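S-adenosylmethionine:tRNA ribosyltransferase-isomerase (Thermus thermophilus, PDB 1WDI) probably transfers and isomerises the ribose of S-adenosylmethionine onto the 7-aminomethyl group of preQ1-modified tRNA, giving epoxyqueuosine in the tRNA-queuosine pathway. Local coordinates at residues H10-P13 with E14-A17; A41-R44 with V45-P49; A314-R318 with E319-E323; R326-A330 with E331-F335. All coordinates share one frame; numbering follows the deposited sequence.

Interaction 1 (H10-P13 with E14-A17); sequences HLPP and EQIA
P12 and P13 lead the chain into a short 3-10 turn whose carbonyls are taken up by Q15 and I16. Q15 N donates to P12 O over 2.9 Å with an N-H...O angle of 153°, and I16 N reaches P13 O at the longer distance of 3.3 Å. Both bonds run from a residue back to the third one before it, the 3-10 pattern. P13, with no N-H to place and a ring that holds phi near -51°, suits the first turn position. A water ties the exit of the turn together, donating to P13 O at 2.6 Å and to I16 O at 3.0 Å, so P13 O receives two donors. The side chains fold round this core. E14 bends at its second torsion (chi2 86°), which curls the carboxylate back along the P13 ring until OE2 lies 3.0 Å from P12 CB. Q15 runs beside the P12 ring, the two pointing the same way. The apolar closure is made by L11 and I16, which cross at about a right angle: L11 CD2 sits 3.7 Å from I16 CG1 and equally near CD1. Behind this first shell, L11 also rests on L303 and F335, while P12 and Q15 lean on V329 of helix 318-330. Backbone hydrogen bonds between Q15 and F335 and between A17 and F335 lay the turn, which belongs to the loop ahead of strand 28-32, against the chain that leaves that helix.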
# COMPACT_ATOMS: atom_id res chain seq x y z
N HIS A 10 22.40 10.74 -3.23
CA HIS A 10 22.04 11.76 -4.19
C HIS A 10 21.07 11.24 -5.24
O HIS A 10 21.37 10.28 -5.96
CB HIS A 10 23.29 12.30 -4.89
CG HIS A 10 23.00 13.33 -5.94
ND1 HIS A 10 22.41 14.54 -5.65
CD2 HIS A 10 23.18 13.31 -7.28
CE1 HIS A 10 22.23 15.22 -6.77
NE2 HIS A 10 22.69 14.49 -7.78
N LEU A 11 19.90 11.86 -5.30
CA LEU A 11 18.87 11.47 -6.27
C LEU A 11 18.57 12.62 -7.22
O LEU A 11 17.85 13.55 -6.86
CB LEU A 11 17.58 11.06 -5.55
CG LEU A 11 16.41 10.76 -6.49
CD1 LEU A 11 16.80 9.64 -7.46
CD2 LEU A 11 15.17 10.36 -5.69
N PRO A 12 19.12 12.57 -8.44
CA PRO A 12 18.86 13.65 -9.39
C PRO A 12 17.35 13.80 -9.52
O PRO A 12 16.64 12.83 -9.80
CB PRO A 12 19.50 13.13 -10.68
CG PRO A 12 20.65 12.32 -10.18
CD PRO A 12 20.03 11.56 -9.01
N PRO A 13 16.82 15.01 -9.29
CA PRO A 13 15.38 15.24 -9.38
C PRO A 13 14.77 14.73 -10.69
O PRO A 13 13.60 14.37 -10.74
CB PRO A 13 15.26 16.75 -9.24
CG PRO A 13 16.43 17.09 -8.36
CD PRO A 13 17.53 16.26 -8.96
N GLU A 14 15.59 14.71 -11.75
CA GLU A 14 15.14 14.27 -13.07
C GLU A 14 14.79 12.79 -13.12
O GLU A 14 13.98 12.37 -13.94
CB GLU A 14 16.22 14.56 -14.13
CG GLU A 14 16.75 15.98 -14.12
CD GLU A 14 17.88 16.17 -13.14
OE1 GLU A 14 18.25 17.34 -12.87
OE2 GLU A 14 18.42 15.16 -12.63
N GLN A 15 15.41 12.00 -12.25
CA GLN A 15 15.16 10.56 -12.25
C GLN A 15 13.94 10.13 -11.44
O GLN A 15 13.71 8.94 -11.24
CB GLN A 15 16.41 9.81 -11.80
CG GLN A 15 17.51 9.88 -12.84
CD GLN A 15 18.77 9.15 -12.44
OE1 GLN A 15 18.78 7.93 -12.28
NE2 GLN A 15 19.86 9.90 -12.29
N ILE A 16 13.17 11.10 -10.96
CA ILE A 16 11.95 10.80 -10.22
C ILE A 16 10.85 10.79 -11.27
O ILE A 16 10.41 11.84 -11.74
CB ILE A 16 11.67 11.85 -9.14
CG1 ILE A 16 12.76 11.78 -8.07
CG2 ILE A 16 10.29 11.61 -8.53
CD1 ILE A 16 12.59 12.77 -6.93
N ALA A 17 10.43 9.59 -11.65
CA ALA A 17 9.41 9.39 -12.68
C ALA A 17 8.18 10.29 -12.57
O ALA A 17 7.50 10.31 -11.54
CB ALA A 17 8.98 7.93 -12.71
O HOH W 1 11.41 14.61 -12.05

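Interaction 2 (A41-R44 with V45-P49); sequences AHKR and VRDLP
The backbone of R44 is held by D47 twice, through the aspartate's N and through its carboxylate, where strand 40-44, an antiparallel partner of strand 28-32 in the large mixed sheet, gives way to a 3-10 turn leading into helix 48-51. D47 N donates to R44 O over 2.8 Å, closing the turn. The return bond runs from R44 N to D47 OD2 at 3.1 Å, bent to 143° at the hydrogen; OD2 is met on its anti side, 19° out of the carboxylate plane. D47 can make it because CG lies beside its own backbone N (chi1 -67°), which swings the carboxylate back toward the last strand residue. K43 packs across the same carboxylate at about a right angle: CB lies 3.6 Å from D47 OD2, and the bend at chi2 brings CD equally near. With an alanine at D47, R44 N would probably lose this side-chain mate and the K43 methylenes the group they lie against. The ammonium of K43 stays apart, NZ being 5.1 Å from D47 OD2, and makes a long, weak ion pair with E50. Since D47 OD1 also lies close to E50, this lysine probably eases the crowding of negative charge. The other side is looser. The exposed R44 extends its chain away from the turn, lying on M26, and R46 also leads off, the side chains meeting only loosely, R46 CG 4.2 Å from R44 CB. V45, by contrast, is buried against L193 of helix 191-199, and its O accepts L48 N at 3.0 Å.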
# COMPACT_ATOMS: atom_id res chain seq x y z
N ALA A 41 21.19 -7.95 -11.12
CA ALA A 41 20.84 -8.28 -12.49
C ALA A 41 20.00 -7.09 -12.92
O ALA A 41 19.12 -6.65 -12.18
CB ALA A 41 20.01 -9.57 -12.55
N HIS A 42 20.29 -6.55 -14.10
CA HIS A 42 19.53 -5.42 -14.61
C HIS A 42 18.51 -5.98 -15.59
O HIS A 42 18.83 -6.31 -16.73
CB HIS A 42 20.48 -4.43 -15.29
CG HIS A 42 21.46 -3.80 -14.34
ND1 HIS A 42 21.06 -2.97 -13.32
CD2 HIS A 42 22.80 -3.94 -14.21
CE1 HIS A 42 22.11 -2.63 -12.59
NE2 HIS A 42 23.18 -3.20 -13.12
N LYS A 43 17.27 -6.08 -15.11
CA LYS A 43 16.18 -6.64 -15.88
C LYS A 43 15.00 -5.69 -16.03
O LYS A 43 15.13 -4.47 -15.92
CB LYS A 43 15.68 -7.92 -15.19
CG LYS A 43 16.72 -9.05 -15.09
CD LYS A 43 16.81 -9.82 -16.40
CE LYS A 43 18.00 -10.77 -16.40
NZ LYS A 43 18.02 -11.61 -17.64
N ARG A 44 13.85 -6.29 -16.31
CA ARG A 44 12.59 -5.57 -16.43
C ARG A 44 11.61 -6.34 -15.57
O ARG A 44 11.85 -7.51 -15.27
CB ARG A 44 12.15 -5.51 -17.90
CG ARG A 44 12.93 -4.44 -18.66
CD ARG A 44 12.67 -4.35 -20.16
NE ARG A 44 13.39 -3.18 -20.66
CZ ARG A 44 13.55 -2.87 -21.94
NH1 ARG A 44 13.05 -3.65 -22.89
NH2 ARG A 44 14.22 -1.78 -22.27
N VAL A 45 10.54 -5.69 -15.13
CA VAL A 45 9.56 -6.36 -14.30
C VAL A 45 9.02 -7.62 -14.98
O VAL A 45 8.76 -8.62 -14.32
CB VAL A 45 8.38 -5.41 -13.97
CG1 VAL A 45 7.27 -6.17 -13.24
CG2 VAL A 45 8.87 -4.25 -13.11
N ARG A 46 8.88 -7.57 -16.30
CA ARG A 46 8.37 -8.74 -17.01
C ARG A 46 9.27 -9.96 -16.85
O ARG A 46 8.85 -11.09 -17.13
CB ARG A 46 8.18 -8.42 -18.50
CG ARG A 46 9.46 -8.36 -19.31
CD ARG A 46 9.16 -8.17 -20.79
NE ARG A 46 8.14 -9.10 -21.28
CZ ARG A 46 8.31 -10.40 -21.45
NH1 ARG A 46 9.48 -10.97 -21.17
NH2 ARG A 46 7.31 -11.15 -21.90
N ASP A 47 10.50 -9.75 -16.39
CA ASP A 47 11.43 -10.87 -16.21
C ASP A 47 11.32 -11.55 -14.85
O ASP A 47 12.03 -12.52 -14.58
CB ASP A 47 12.88 -10.40 -16.40
CG ASP A 47 13.15 -9.98 -17.82
OD1 ASP A 47 12.79 -10.76 -18.72
OD2 ASP A 47 13.73 -8.89 -18.03
N LEU A 48 10.43 -11.05 -14.01
CA LEU A 48 10.22 -11.61 -12.68
C LEU A 48 10.12 -13.14 -12.63
O LEU A 48 10.71 -13.77 -11.75
CB LEU A 48 8.98 -10.97 -12.04
CG LEU A 48 8.63 -11.38 -10.61
CD1 LEU A 48 9.77 -11.02 -9.66
CD2 LEU A 48 7.33 -10.67 -10.19
N PRO A 49 9.39 -13.76 -13.58
CA PRO A 49 9.25 -15.23 -13.58
C PRO A 49 10.59 -15.97 -13.54
O PRO A 49 10.69 -17.07 -12.98
CB PRO A 49 8.47 -15.50 -14.87
CG PRO A 49 7.63 -14.27 -15.01
CD PRO A 49 8.63 -13.17 -14.70

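Interaction 3 (A314-R318 with E319-E323); sequences AFLGR and ERTLE
L316, R318 and T321 carry the joint between helices 307-316 and 318-330, where G317 turns the chain and serves as N-cap. L316 reaches forward from the end of the first helix. Its CD1 lies 3.7 Å from R320 CD, the two side chains crossing at about a right angle, while its CB approaches T321 OG1 to 3.4 Å. Cutting L316 back to an alanine would probably open a gap beside the R320 methylenes and T321, leaving R320 less steadily guided toward G36 O and Y33 O, which its guanidinium binds. R318 starts the second helix: its O accepts L322 N at 3.0 Å, and the same carbonyl has L322 CG 3.2 Å away. The rest of R318 turns off toward Y7 and P287. T321 grips G317 O twice, through N at 2.8 Å and through OG1 at 2.6 Å. The second bond is possible because OG1 sits beside the backbone N (chi1 -66°), and the hydroxyl comes from above the carbonyl plane. G317, at phi 107°, has no CB to jam against L316 O. A buried hydroxyl is thus satisfied by the N-cap carbonyl, G317 O, leaving T321 compatible with the apolar surroundings of L316, L309 and V312.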
# COMPACT_ATOMS: atom_id res chain seq x y z
N ALA A 314 16.54 -2.53 6.37
CA ALA A 314 16.42 -3.56 7.40
C ALA A 314 16.39 -4.95 6.77
O ALA A 314 16.87 -5.92 7.35
CB ALA A 314 15.16 -3.34 8.24
N PHE A 315 15.83 -5.03 5.57
CA PHE A 315 15.71 -6.30 4.87
C PHE A 315 16.99 -6.68 4.13
O PHE A 315 17.47 -7.81 4.23
CB PHE A 315 14.55 -6.24 3.87
CG PHE A 315 14.17 -7.57 3.31
CD1 PHE A 315 13.56 -8.53 4.11
CD2 PHE A 315 14.45 -7.87 1.98
CE1 PHE A 315 13.22 -9.78 3.59
CE2 PHE A 315 14.11 -9.13 1.46
CZ PHE A 315 13.50 -10.08 2.26
N LEU A 316 17.55 -5.73 3.39
CA LEU A 316 18.75 -5.97 2.60
C LEU A 316 20.09 -5.62 3.26
O LEU A 316 21.13 -6.11 2.85
CB LEU A 316 18.64 -5.20 1.28
CG LEU A 316 19.83 -5.16 0.31
CD1 LEU A 316 20.24 -6.56 -0.08
CD2 LEU A 316 19.46 -4.33 -0.92
N GLY A 317 20.04 -4.78 4.30
CA GLY A 317 21.26 -4.34 4.96
C GLY A 317 21.47 -2.88 4.55
O GLY A 317 21.38 -2.55 3.36
N ARG A 318 21.76 -2.01 5.51
CA ARG A 318 21.92 -0.59 5.19
C ARG A 318 23.00 -0.26 4.16
O ARG A 318 22.73 0.43 3.18
CB ARG A 318 22.18 0.22 6.48
CG ARG A 318 22.24 1.72 6.24
CD ARG A 318 22.32 2.53 7.55
NE ARG A 318 23.44 2.11 8.40
CZ ARG A 318 23.36 1.18 9.35
NH1 ARG A 318 22.20 0.56 9.59
NH2 ARG A 318 24.43 0.86 10.06
N GLU A 319 24.22 -0.75 4.38
CA GLU A 319 25.31 -0.47 3.45
C GLU A 319 25.04 -1.05 2.06
O GLU A 319 25.21 -0.35 1.06
CB GLU A 319 26.63 -1.02 4.01
CG GLU A 319 27.85 -0.91 3.09
CD GLU A 319 28.05 0.48 2.51
OE1 GLU A 319 27.69 1.48 3.16
OE2 GLU A 319 28.60 0.58 1.38
N ARG A 320 24.60 -2.30 1.98
CA ARG A 320 24.31 -2.90 0.67
C ARG A 320 23.15 -2.19 -0.02
O ARG A 320 23.12 -2.07 -1.25
CB ARG A 320 24.00 -4.40 0.80
CG ARG A 320 23.68 -5.06 -0.54
CD ARG A 320 23.90 -6.56 -0.54
NE ARG A 320 25.30 -6.91 -0.37
CZ ARG A 320 25.78 -8.15 -0.36
NH1 ARG A 320 24.95 -9.18 -0.52
NH2 ARG A 320 27.07 -8.36 -0.17
N THR A 321 22.20 -1.70 0.77
CA THR A 321 21.06 -0.98 0.21
C THR A 321 21.51 0.34 -0.41
O THR A 321 21.13 0.66 -1.54
CB THR A 321 19.99 -0.69 1.29
OG1 THR A 321 19.42 -1.93 1.73
CG2 THR A 321 18.88 0.19 0.72
N LEU A 322 22.33 1.10 0.31
CA LEU A 322 22.82 2.37 -0.22
C LEU A 322 23.67 2.14 -1.48
O LEU A 322 23.62 2.91 -2.43
CB LEU A 322 23.64 3.11 0.84
CG LEU A 322 22.87 3.45 2.13
CD1 LEU A 322 23.78 4.21 3.09
CD2 LEU A 322 21.65 4.28 1.79
N GLU A 323 24.46 1.07 -1.48
CA GLU A 323 25.29 0.73 -2.63
C GLU A 323 24.40 0.47 -3.85
O GLU A 323 24.63 1.01 -4.93
CB GLU A 323 26.13 -0.51 -2.33
CG GLU A 323 27.32 -0.26 -1.41
CD GLU A 323 27.88 -1.53 -0.82
OE1 GLU A 323 27.53 -2.63 -1.30
OE2 GLU A 323 28.68 -1.44 0.14

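Interaction 4 (R326-A330 with E331-F335); sequences RLAVA and EGYRF
Y333 folds back against the end of helix 318-330 and wraps the carbonyl of A328. Its N donates to A328 O over 3.0 Å. CB follows at 3.5 Å from that oxygen, and CG lies near A328 CB. CD1 comes to 3.4 Å from A328 O, which lies at the ring edge, near its plane, and to 4.0 Å from A328 CB. The first torsion (chi1 -78°) keeps CG beside the backbone N and turns the ring toward A328. At the tip, OH is hydrogen-bonded to H42 ND1, and the ring also makes a cation-pi contact with R28. F335 returns to the same helix surface two residues later: its CZ meets V329 CG2 at 3.5 Å and A328 CB at 3.8 Å. On another side, E331 lies alongside L327, its CG near L327 CD1, while E331 N bonds L327 O at 2.7 Å as the last ordinary helical turn. G332, with phi 76°, then reverses the chain, and its N bonds V329 O at 3.1 Å. Together, Y333 N to A328 O and G332 N to V329 O, round a C-prime glycine and backed by the apolar contact of A328 with Y333, form a Schellman motif.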
# COMPACT_ATOMS: atom_id res chain seq x y z
N ARG A 326 22.86 3.67 -5.14
CA ARG A 326 23.81 4.51 -5.86
C ARG A 326 23.97 3.93 -7.26
O ARG A 326 24.04 4.66 -8.24
CB ARG A 326 25.15 4.54 -5.13
CG ARG A 326 25.64 5.93 -4.79
CD ARG A 326 26.10 6.02 -3.35
NE ARG A 326 27.16 5.06 -3.05
CZ ARG A 326 27.35 4.52 -1.85
NH1 ARG A 326 26.54 4.85 -0.85
NH2 ARG A 326 28.32 3.64 -1.67
N LEU A 327 24.01 2.60 -7.36
CA LEU A 327 24.13 1.93 -8.65
C LEU A 327 22.90 2.25 -9.49
O LEU A 327 23.01 2.55 -10.68
CB LEU A 327 24.25 0.41 -8.47
CG LEU A 327 24.36 -0.39 -9.77
CD1 LEU A 327 25.67 -0.03 -10.47
CD2 LEU A 327 24.32 -1.90 -9.50
N ALA A 328 21.72 2.18 -8.88
CA ALA A 328 20.47 2.46 -9.57
C ALA A 328 20.51 3.87 -10.15
O ALA A 328 20.12 4.09 -11.30
CB ALA A 328 19.29 2.33 -8.61
N VAL A 329 20.98 4.82 -9.35
CA VAL A 329 21.09 6.19 -9.81
C VAL A 329 22.04 6.26 -11.01
O VAL A 329 21.68 6.76 -12.07
CB VAL A 329 21.63 7.12 -8.70
CG1 VAL A 329 21.93 8.51 -9.28
CG2 VAL A 329 20.61 7.24 -7.57
N ALA A 330 23.24 5.72 -10.84
CA ALA A 330 24.25 5.72 -11.90
C ALA A 330 23.79 5.00 -13.17
O ALA A 330 24.19 5.38 -14.27
CB ALA A 330 25.54 5.08 -11.38
N GLU A 331 22.95 3.98 -13.02
CA GLU A 331 22.46 3.22 -14.17
C GLU A 331 21.20 3.78 -14.83
O GLU A 331 20.61 3.15 -15.71
CB GLU A 331 22.23 1.76 -13.78
CG GLU A 331 23.50 0.92 -13.64
CD GLU A 331 24.31 0.86 -14.94
OE1 GLU A 331 23.70 0.69 -16.02
OE2 GLU A 331 25.55 0.98 -14.88
N GLY A 332 20.80 4.98 -14.42
CA GLY A 332 19.63 5.61 -15.01
C GLY A 332 18.25 5.11 -14.62
O GLY A 332 17.28 5.41 -15.31
N TYR A 333 18.13 4.36 -13.52
CA TYR A 333 16.81 3.89 -13.10
C TYR A 333 15.92 5.07 -12.74
O TYR A 333 16.42 6.13 -12.37
CB TYR A 333 16.90 2.98 -11.88
CG TYR A 333 17.33 1.56 -12.17
CD1 TYR A 333 18.67 1.26 -12.45
CD2 TYR A 333 16.41 0.52 -12.17
CE1 TYR A 333 19.07 -0.05 -12.72
CE2 TYR A 333 16.80 -0.79 -12.44
CZ TYR A 333 18.13 -1.06 -12.71
OH TYR A 333 18.51 -2.36 -12.96
N ARG A 334 14.61 4.88 -12.85
CA ARG A 334 13.66 5.93 -12.50
C ARG A 334 13.18 5.60 -11.08
O ARG A 334 13.02 4.43 -10.72
CB ARG A 334 12.49 5.94 -13.50
CG ARG A 334 12.91 6.35 -14.92
CD ARG A 334 11.76 6.13 -15.91
NE ARG A 334 11.24 4.77 -15.75
CZ ARG A 334 9.98 4.49 -15.43
NH1 ARG A 334 9.10 5.46 -15.23
NH2 ARG A 334 9.62 3.22 -15.26
N PHE A 335 12.96 6.64 -10.28
CA PHE A 335 12.56 6.48 -8.88
C PHE A 335 11.14 6.89 -8.53
O PHE A 335 10.44 7.53 -9.31
CB PHE A 335 13.53 7.25 -7.98
CG PHE A 335 14.92 6.69 -7.96
CD1 PHE A 335 15.66 6.56 -9.13
CD2 PHE A 335 15.49 6.26 -6.76
CE1 PHE A 335 16.95 6.02 -9.11
CE2 PHE A 335 16.77 5.71 -6.73
CZ PHE A 335 17.50 5.59 -7.91

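Overall arrangement
All four contacts are local and follow one another along the chain, so none nests within or crosses another. Interaction 1 closes a turn ahead of strand 28-32; interaction 2 carries strand 40-44, the hairpin partner of that strand, into helix 48-51. Much later, interaction 3 joins helix 307-316 to helix 318-330, and interaction 4 ends the latter before strand 341-344. Interaction 4 links the early and late chain. About 9 Å from interaction 1 between centres, it pairs by backbone with that turn through the chain leaving helix 318-330; H42 to Y333 connects it with interaction 2. Interaction 3, at the start of the shared helix, touches neither N-terminal contact.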